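Local coordinates for DUF1818 domain-containing protein (PDB 2IT9), which is of unknown function but has a build consistent with PC4-like proteins and may bind DNA, at residues P8-I12 against L24-E28; G85-I91 against A102-R108; E48-Y53 against I66-R72. One frame throughout, in Å; residues are numbered along the deposited sequence.

Overall arrangement
The three contacts lie on two four-stranded antiparallel sheets. Contact 1 is a hairpin in the first sheet and contact 2 a hairpin in the second; their centres lie about 11 Å apart, and the indole of Trp106 joins them, with NE1 3.0 Å from Gly26 O in a probable hydrogen bond. Contact 3 lays helix 36-56 on the same sheet as contact 2, centres about 12 Å apart, where Trp86 packs on Tyr53. Contacts 1 and 3 sit on opposite sides of the chain's centre, about 13 Å apart at their nearest atoms. No active site is known; a triethylene glycol, probably from the crystallisation liquor, lies on contact 2 against Arg89 and Tyr105.

Contact 1 of 3, residues P8-I12 against L24-E28; sequences PGWRI and LIGGE
Arg11 and Gly26 pair backbone to backbone in an antiparallel beta hairpin, where strand 10-15 runs beside strand 23-26 within a four-stranded sheet. Each N-H serves the other's carbonyl: Arg11 N reaches Gly26 O over 3.1 Å, and Gly26 N reaches Arg11 O over 2.7 Å. The two bonds are not alike. Gly26 N is tilted 25° from the carbonyl plane of Arg11, whereas Arg11 N stands 43° out of the carbonyl plane of Gly26. Gly26 O has a second donor in the indole NE1 of Trp106, on strand 102-106, and Trp10 CA adds a C-H...O contact at 3.2 Å. The next pair, Ile12 with Ile25, is non-hydrogen-bonded; their backbones bond outward instead, to Lys5 and Ile32 on the flanking strands. Toward the open end of the hairpin a water takes over. It donates to Gly9 O at 2.7 Å and accepts only a weak bond from Glu28 N.

On the sheet face that carries its side chain, Arg11 puts CG between its backbone N and carbonyl carbon (chi1 65°), then runs extended to NE. This path takes CG close over Gly26 CA, where a side chain on the glycine would collide with it. Leu24 CD2 sits 4.0 Å above one face of the Arg11 guanidinium, offset toward the rim, its side chain crossing the arginine at a slant. The strongest partner of Arg11 NH2 is Glu103 of the second subunit, in a salt bridge, and the charge is therefore held across the dimer. Trp10 packs away from the hairpin partner, against helix 110-120. A second water accepts from Arg11 NH2 at 2.9 Å and lies 3.0 Å from Gly27 O.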
# COMPACT_ATOMS: atom_id res chain seq x y z
N PRO A 8 -1.23 -3.83 -15.83
CA PRO A 8 -0.38 -4.68 -15.00
C PRO A 8 0.43 -3.89 -13.98
O PRO A 8 1.22 -3.01 -14.35
CB PRO A 8 0.51 -5.39 -16.04
CG PRO A 8 -0.38 -5.45 -17.27
CD PRO A 8 -1.08 -4.12 -17.27
N GLY A 9 0.13 -4.12 -12.70
CA GLY A 9 0.82 -3.53 -11.57
C GLY A 9 0.34 -2.19 -11.06
O GLY A 9 0.89 -1.67 -10.10
N TRP A 10 -0.75 -1.65 -11.62
CA TRP A 10 -1.24 -0.36 -11.19
C TRP A 10 -2.72 -0.05 -11.54
O TRP A 10 -3.31 -0.57 -12.47
CB TRP A 10 -0.38 0.75 -11.85
CG TRP A 10 -0.59 0.81 -13.34
CD1 TRP A 10 0.01 0.06 -14.30
CD2 TRP A 10 -1.49 1.66 -14.02
NE1 TRP A 10 -0.45 0.40 -15.53
CE2 TRP A 10 -1.41 1.36 -15.40
CE3 TRP A 10 -2.37 2.66 -13.60
CZ2 TRP A 10 -2.15 2.03 -16.35
CZ3 TRP A 10 -3.14 3.30 -14.57
CH2 TRP A 10 -3.00 3.01 -15.90
N ARG A 11 -3.24 0.91 -10.78
CA ARG A 11 -4.54 1.47 -11.05
C ARG A 11 -4.69 2.87 -10.41
O ARG A 11 -4.01 3.20 -9.39
CB ARG A 11 -5.66 0.53 -10.61
CG ARG A 11 -5.69 0.33 -9.10
CD ARG A 11 -6.74 -0.70 -8.73
NE ARG A 11 -6.48 -1.14 -7.35
CZ ARG A 11 -7.43 -1.48 -6.49
NH1 ARG A 11 -8.73 -1.36 -6.80
NH2 ARG A 11 -7.09 -1.90 -5.28
N ILE A 12 -5.58 3.66 -10.98
CA ILE A 12 -5.97 4.97 -10.49
C ILE A 12 -7.49 5.05 -10.66
O ILE A 12 -7.98 4.73 -11.73
CB ILE A 12 -5.34 6.10 -11.27
CG1 ILE A 12 -3.83 5.95 -11.28
CG2 ILE A 12 -5.74 7.43 -10.70
CD1 ILE A 12 -3.19 7.10 -11.94
N LEU A 24 -8.30 6.95 -5.71
CA LEU A 24 -7.53 5.82 -5.24
C LEU A 24 -6.35 5.62 -6.17
O LEU A 24 -6.49 5.68 -7.38
CB LEU A 24 -8.41 4.59 -5.17
CG LEU A 24 -7.72 3.24 -4.94
CD1 LEU A 24 -8.69 2.27 -4.31
CD2 LEU A 24 -7.10 2.64 -6.19
N ILE A 25 -5.18 5.36 -5.60
CA ILE A 25 -4.02 4.93 -6.37
C ILE A 25 -3.65 3.54 -5.88
O ILE A 25 -3.80 3.22 -4.67
CB ILE A 25 -2.82 5.91 -6.30
CG1 ILE A 25 -2.39 6.16 -4.87
CG2 ILE A 25 -3.17 7.22 -7.00
CD1 ILE A 25 -1.01 6.80 -4.70
N GLY A 26 -3.26 2.68 -6.82
CA GLY A 26 -2.89 1.32 -6.52
C GLY A 26 -1.67 0.74 -7.21
O GLY A 26 -1.40 1.10 -8.34
N GLY A 27 -0.95 -0.12 -6.48
CA GLY A 27 0.14 -0.94 -6.99
C GLY A 27 -0.32 -2.40 -7.02
O GLY A 27 -1.52 -2.71 -6.92
N GLU A 28 0.60 -3.34 -7.16
CA GLU A 28 0.18 -4.74 -7.22
C GLU A 28 -0.42 -5.23 -5.89
O GLU A 28 -1.40 -5.97 -5.88
CB GLU A 28 1.35 -5.64 -7.54
CG GLU A 28 0.93 -7.06 -7.85
CD GLU A 28 2.08 -7.96 -8.20
OE1 GLU A 28 3.21 -7.69 -7.73
OE2 GLU A 28 1.84 -8.96 -8.91
O HOH W 1 3.21 -2.62 -9.17
O HOH W 2 -4.31 -2.31 -5.83

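Contact 2 of 3, residues G85-I91 against A102-R108; sequences GWNLRLI and AEVYWPR. With PGE (triethylene glycol), chain F.
Arg89 turns its CG anti to the backbone N (chi1 -176°) and stays extended to NE, while Glu103 sets its CG anti to the carbonyl carbon (chi1 -51°) and stretches out as well. The two side chains therefore lie alongside each other and point the same way, closing a salt bridge from Arg89 NH2 to Glu103 OE1 at 3.1 Å. Their planes stand 67° apart: the oxygen lies in the guanidinium plane, but the nitrogen comes in from above the carboxylate. Triethylene glycol fills in beside them. Its O4 accepts from Arg89 NE at 3.0 Å and donates to Glu103 OE1 at 2.7 Å, and its C1 lies over one guanidinium face. The same OE1 also takes Arg11 NH2 of the second subunit, so two arginines share this carboxylate. Ile91 CD1 rests on Glu103 CG at 3.4 Å, flanking the carboxylate's stem.

Underneath is a beta hairpin of strands 85-92 and 102-106, the latter at one end of the four-stranded sheet within the chain. Ala102, Glu103 and Val104 pair antiparallel with a strand of the second subunit, which carries the sheet across the interface. Leu88 with Trp106 and Leu90 with Val104 are the hydrogen-bonded pairs; Leu90 N meets Val104 O at 2.8 Å, almost straight.

On the face shared by Arg89 and Glu103, Asn87 crosses Tyr105 at a slant, its CB 3.7 Å from Tyr105 CE1. The opposite face carries Leu88, Leu90, Val104 and Trp106, which meet through carbon atoms. Leu88 CD2 lies at the edge of the Trp106 ring, 4.1 Å from Trp106 CE3, and Leu90 CD1 comes within 3.9 Å of Trp106 CZ3. Beyond the strand, Arg108 bends back to lay its guanidinium face against Gly85 O, with NH2 salt-bridged to Asp82.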
# COMPACT_ATOMS: atom_id res chain seq x y z
N GLY A 85 14.96 2.72 -17.30
CA GLY A 85 13.72 2.89 -16.59
C GLY A 85 13.92 3.42 -15.19
O GLY A 85 15.05 3.70 -14.74
N TRP A 86 12.81 3.57 -14.50
CA TRP A 86 12.83 4.09 -13.15
C TRP A 86 11.72 3.60 -12.25
O TRP A 86 10.63 3.33 -12.71
CB TRP A 86 12.78 5.61 -13.17
CG TRP A 86 11.59 6.16 -13.94
CD1 TRP A 86 11.45 6.22 -15.30
CD2 TRP A 86 10.40 6.76 -13.39
NE1 TRP A 86 10.23 6.75 -15.63
CE2 TRP A 86 9.58 7.13 -14.48
CE3 TRP A 86 9.94 6.99 -12.10
CZ2 TRP A 86 8.34 7.72 -14.32
CZ3 TRP A 86 8.70 7.58 -11.93
CH2 TRP A 86 7.92 7.95 -13.04
N ASN A 87 12.00 3.54 -10.94
CA ASN A 87 10.98 3.16 -9.95
C ASN A 87 10.69 4.40 -9.11
O ASN A 87 11.40 5.42 -9.16
CB ASN A 87 11.39 1.95 -9.09
CG ASN A 87 12.65 2.19 -8.31
OD1 ASN A 87 12.87 3.26 -7.78
ND2 ASN A 87 13.49 1.17 -8.24
N LEU A 88 9.62 4.31 -8.32
CA LEU A 88 9.16 5.45 -7.55
C LEU A 88 8.63 5.04 -6.19
O LEU A 88 7.73 4.18 -6.10
CB LEU A 88 8.05 6.19 -8.30
CG LEU A 88 7.51 7.48 -7.64
CD1 LEU A 88 8.55 8.55 -7.66
CD2 LEU A 88 6.27 7.93 -8.36
N ARG A 89 9.22 5.64 -5.15
CA ARG A 89 8.80 5.44 -3.77
C ARG A 89 8.14 6.73 -3.32
O ARG A 89 8.69 7.81 -3.55
CB ARG A 89 9.98 5.10 -2.89
CG ARG A 89 9.57 4.80 -1.48
CD ARG A 89 10.75 4.44 -0.61
NE ARG A 89 10.31 4.23 0.77
CZ ARG A 89 11.08 4.42 1.84
NH1 ARG A 89 12.33 4.86 1.71
NH2 ARG A 89 10.60 4.19 3.05
N LEU A 90 6.95 6.62 -2.74
CA LEU A 90 6.20 7.78 -2.29
C LEU A 90 5.93 7.66 -0.77
O LEU A 90 5.53 6.59 -0.30
CB LEU A 90 4.87 7.87 -2.97
CG LEU A 90 4.95 8.15 -4.47
CD1 LEU A 90 3.57 8.02 -5.02
CD2 LEU A 90 5.49 9.54 -4.71
N ILE A 91 6.21 8.73 -0.06
CA ILE A 91 5.91 8.83 1.37
C ILE A 91 4.90 9.95 1.56
O ILE A 91 5.22 11.13 1.29
CB ILE A 91 7.16 9.12 2.19
CG1 ILE A 91 8.32 8.21 1.78
CG2 ILE A 91 6.85 9.09 3.69
CD1 ILE A 91 8.07 6.81 1.93
N ALA A 102 1.21 7.09 4.94
CA ALA A 102 1.44 5.89 4.14
C ALA A 102 2.74 5.99 3.35
O ALA A 102 3.31 7.07 3.19
CB ALA A 102 0.27 5.67 3.20
N GLU A 103 3.17 4.84 2.84
CA GLU A 103 4.31 4.77 1.95
C GLU A 103 3.94 3.72 0.92
O GLU A 103 3.42 2.66 1.24
CB GLU A 103 5.57 4.35 2.71
CG GLU A 103 5.87 5.15 3.95
CD GLU A 103 7.13 4.64 4.66
OE1 GLU A 103 7.73 3.67 4.15
OE2 GLU A 103 7.49 5.20 5.72
N VAL A 104 4.16 4.03 -0.35
CA VAL A 104 3.83 3.13 -1.43
C VAL A 104 4.94 3.16 -2.48
O VAL A 104 5.79 4.08 -2.48
CB VAL A 104 2.46 3.44 -2.04
CG1 VAL A 104 1.35 3.34 -0.98
CG2 VAL A 104 2.43 4.83 -2.66
N TYR A 105 4.86 2.21 -3.41
CA TYR A 105 5.95 2.03 -4.40
C TYR A 105 5.47 1.42 -5.70
O TYR A 105 4.64 0.49 -5.69
CB TYR A 105 7.03 1.16 -3.78
CG TYR A 105 8.10 0.64 -4.71
CD1 TYR A 105 9.28 1.36 -4.90
CD2 TYR A 105 7.96 -0.58 -5.34
CE1 TYR A 105 10.31 0.87 -5.73
CE2 TYR A 105 8.98 -1.09 -6.17
CZ TYR A 105 10.14 -0.34 -6.35
OH TYR A 105 11.17 -0.80 -7.16
N TRP A 106 5.96 1.98 -6.82
CA TRP A 106 5.74 1.41 -8.16
C TRP A 106 7.10 1.08 -8.75
O TRP A 106 8.04 1.88 -8.64
CB TRP A 106 5.03 2.35 -9.13
CG TRP A 106 3.56 2.53 -8.89
CD1 TRP A 106 2.60 1.57 -9.01
CD2 TRP A 106 2.87 3.76 -8.59
NE1 TRP A 106 1.35 2.12 -8.79
CE2 TRP A 106 1.49 3.46 -8.51
CE3 TRP A 106 3.29 5.07 -8.38
CZ2 TRP A 106 0.53 4.44 -8.22
CZ3 TRP A 106 2.35 6.04 -8.09
CH2 TRP A 106 0.99 5.74 -8.03
N PRO A 107 7.24 -0.11 -9.35
CA PRO A 107 8.51 -0.52 -9.91
C PRO A 107 8.73 0.04 -11.33
O PRO A 107 7.82 0.67 -11.92
CB PRO A 107 8.39 -2.04 -9.92
CG PRO A 107 6.95 -2.25 -10.25
CD PRO A 107 6.23 -1.18 -9.48
N ARG A 108 9.90 -0.26 -11.88
CA ARG A 108 10.23 0.12 -13.27
C ARG A 108 9.20 -0.30 -14.25
O ARG A 108 8.57 -1.36 -14.09
CB ARG A 108 11.55 -0.50 -13.67
CG ARG A 108 12.69 0.05 -12.78
CD ARG A 108 13.91 -0.82 -12.88
NE ARG A 108 14.48 -0.67 -14.18
CZ ARG A 108 15.53 0.08 -14.47
NH1 ARG A 108 16.21 0.73 -13.53
NH2 ARG A 108 15.92 0.12 -15.72
C1 PGE F . 13.66 1.37 0.66
O1 PGE F . 13.78 0.15 1.40
C2 PGE F . 12.96 1.10 -0.67
O2 PGE F . 11.64 0.60 -0.44
C3 PGE F . 10.87 0.51 -1.64
C4 PGE F . 9.47 0.11 -1.22
O4 PGE F . 8.14 2.40 1.81
C6 PGE F . 7.49 1.20 1.44
C5 PGE F . 7.60 1.10 -0.07
O3 PGE F . 8.98 1.18 -0.43

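Contact 3 of 3, residues E48-Y53 against I66-R72; sequences ELCDQY and ITLELER
Leu68 and Leu49 slide past each other where helix 36-56 lies on strand 65-72. From its base outward, Leu68 starts with CB 3.7 Å from Leu49 CD2. Its CG is anti to the carbonyl carbon (chi1 -61°), which lifts both methyls to the helix. CD1 meets the helix 3.7 Å from Gln52 OE1 and 3.8 Å from the backbone N of Tyr53. CD2 lies 4.0 Å from Gln52 CD, so the extended glutamine crosses over both tips.

With an alanine here, Leu49 CD2 would keep its contact with CB, but a gap would probably open beneath Gln52 and Tyr53, leaving the glutamine side chain freer to turn.

Two residues along, Leu70 CD2 meets the end of Glu48 at 3.6 Å from its CD, the two chains crossing at about a right angle. At the opposite end Ile66 CG2 touches the edge of the Tyr53 ring, 4.1 Å from CD1; Tyr53 OH bonds to the backbone of Asp82. Ile66, Leu68 and Leu70, every second residue, thus present one face of the sheet's outermost strand within this chain to the helix, the packing characteristic of a helix lying on an antiparallel sheet in an alpha+beta fold.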
# COMPACT_ATOMS: atom_id res chain seq x y z
N GLU A 48 7.03 16.56 -12.25
CA GLU A 48 8.30 17.25 -12.10
C GLU A 48 9.46 16.28 -12.09
O GLU A 48 10.47 16.52 -12.77
CB GLU A 48 8.34 18.11 -10.84
CG GLU A 48 9.69 18.70 -10.66
CD GLU A 48 9.76 19.75 -9.61
OE1 GLU A 48 8.70 20.22 -9.15
OE2 GLU A 48 10.91 20.11 -9.27
N LEU A 49 9.34 15.19 -11.32
CA LEU A 49 10.42 14.18 -11.28
C LEU A 49 10.60 13.48 -12.62
O LEU A 49 11.73 13.39 -13.14
CB LEU A 49 10.16 13.14 -10.20
CG LEU A 49 10.38 13.57 -8.76
CD1 LEU A 49 9.80 12.49 -7.86
CD2 LEU A 49 11.85 13.75 -8.48
N CYS A 50 9.48 13.06 -13.21
CA CYS A 50 9.51 12.38 -14.50
C CYS A 50 10.20 13.25 -15.56
O CYS A 50 11.16 12.79 -16.22
CB CYS A 50 8.08 11.89 -14.93
SG CYS A 50 8.14 10.99 -16.51
N ASP A 51 9.83 14.52 -15.68
CA ASP A 51 10.44 15.38 -16.67
C ASP A 51 11.94 15.53 -16.44
O ASP A 51 12.72 15.51 -17.40
CB ASP A 51 9.79 16.78 -16.68
CG ASP A 51 8.35 16.78 -17.24
OD1 ASP A 51 7.85 15.74 -17.76
OD2 ASP A 51 7.71 17.85 -17.14
N GLN A 52 12.33 15.73 -15.19
CA GLN A 52 13.75 15.88 -14.87
C GLN A 52 14.54 14.62 -15.20
O GLN A 52 15.65 14.71 -15.75
CB GLN A 52 13.94 16.18 -13.43
CG GLN A 52 15.35 16.54 -13.15
CD GLN A 52 15.55 16.89 -11.74
OE1 GLN A 52 14.72 16.53 -10.88
NE2 GLN A 52 16.63 17.65 -11.46
N TYR A 53 13.99 13.46 -14.84
CA TYR A 53 14.61 12.20 -15.17
C TYR A 53 14.80 12.07 -16.68
O TYR A 53 15.88 11.70 -17.13
CB TYR A 53 13.80 11.04 -14.63
CG TYR A 53 14.12 9.72 -15.31
CD1 TYR A 53 15.25 8.99 -14.96
CD2 TYR A 53 13.33 9.23 -16.34
CE1 TYR A 53 15.56 7.78 -15.61
CE2 TYR A 53 13.62 8.03 -16.97
CZ TYR A 53 14.74 7.31 -16.63
OH TYR A 53 15.02 6.12 -17.31
N ILE A 66 20.70 7.30 -11.37
CA ILE A 66 20.33 8.57 -10.78
C ILE A 66 19.28 8.33 -9.74
O ILE A 66 18.44 7.41 -9.85
CB ILE A 66 19.79 9.57 -11.86
CG1 ILE A 66 19.60 10.98 -11.27
CG2 ILE A 66 18.48 9.09 -12.46
CD1 ILE A 66 20.88 11.63 -10.85
N THR A 67 19.36 9.14 -8.72
CA THR A 67 18.35 9.20 -7.65
C THR A 67 17.91 10.68 -7.57
O THR A 67 18.76 11.60 -7.51
CB THR A 67 18.94 8.76 -6.27
OG1 THR A 67 19.51 7.45 -6.39
CG2 THR A 67 17.85 8.77 -5.16
N LEU A 68 16.60 10.90 -7.57
CA LEU A 68 16.05 12.25 -7.51
C LEU A 68 15.02 12.22 -6.41
O LEU A 68 14.12 11.40 -6.46
CB LEU A 68 15.34 12.61 -8.83
CG LEU A 68 16.17 12.62 -10.12
CD1 LEU A 68 15.26 12.85 -11.31
CD2 LEU A 68 17.24 13.70 -10.02
N GLU A 69 15.13 13.12 -5.45
CA GLU A 69 14.16 13.16 -4.34
C GLU A 69 13.52 14.54 -4.35
O GLU A 69 14.22 15.57 -4.42
CB GLU A 69 14.88 12.93 -3.00
CG GLU A 69 14.00 13.00 -1.81
CD GLU A 69 14.77 12.81 -0.53
OE1 GLU A 69 15.39 11.74 -0.38
OE2 GLU A 69 14.71 13.71 0.34
N LEU A 70 12.20 14.58 -4.19
CA LEU A 70 11.47 15.82 -4.16
C LEU A 70 10.40 15.74 -3.08
O LEU A 70 9.56 14.85 -3.10
CB LEU A 70 10.78 16.07 -5.51
CG LEU A 70 9.77 17.22 -5.57
CD1 LEU A 70 10.39 18.54 -5.19
CD2 LEU A 70 9.16 17.31 -7.01
N GLU A 71 10.45 16.68 -2.16
CA GLU A 71 9.42 16.82 -1.14
C GLU A 71 8.65 18.11 -1.29
O GLU A 71 9.18 19.20 -1.22
CB GLU A 71 9.99 16.81 0.28
CG GLU A 71 8.87 16.97 1.33
CD GLU A 71 9.30 16.90 2.79
OE1 GLU A 71 10.32 17.52 3.18
OE2 GLU A 71 8.55 16.29 3.58
N ARG A 72 7.36 17.96 -1.43
CA ARG A 72 6.44 19.05 -1.45
C ARG A 72 5.31 18.52 -0.54
O ARG A 72 4.55 17.68 -0.96
CB ARG A 72 5.92 19.25 -2.87
CG ARG A 72 4.99 20.38 -2.98
CD ARG A 72 5.63 21.59 -3.64
NE ARG A 72 5.76 21.39 -5.08
CZ ARG A 72 4.74 21.43 -5.95
NH1 ARG A 72 3.48 21.63 -5.55
NH2 ARG A 72 4.99 21.24 -7.23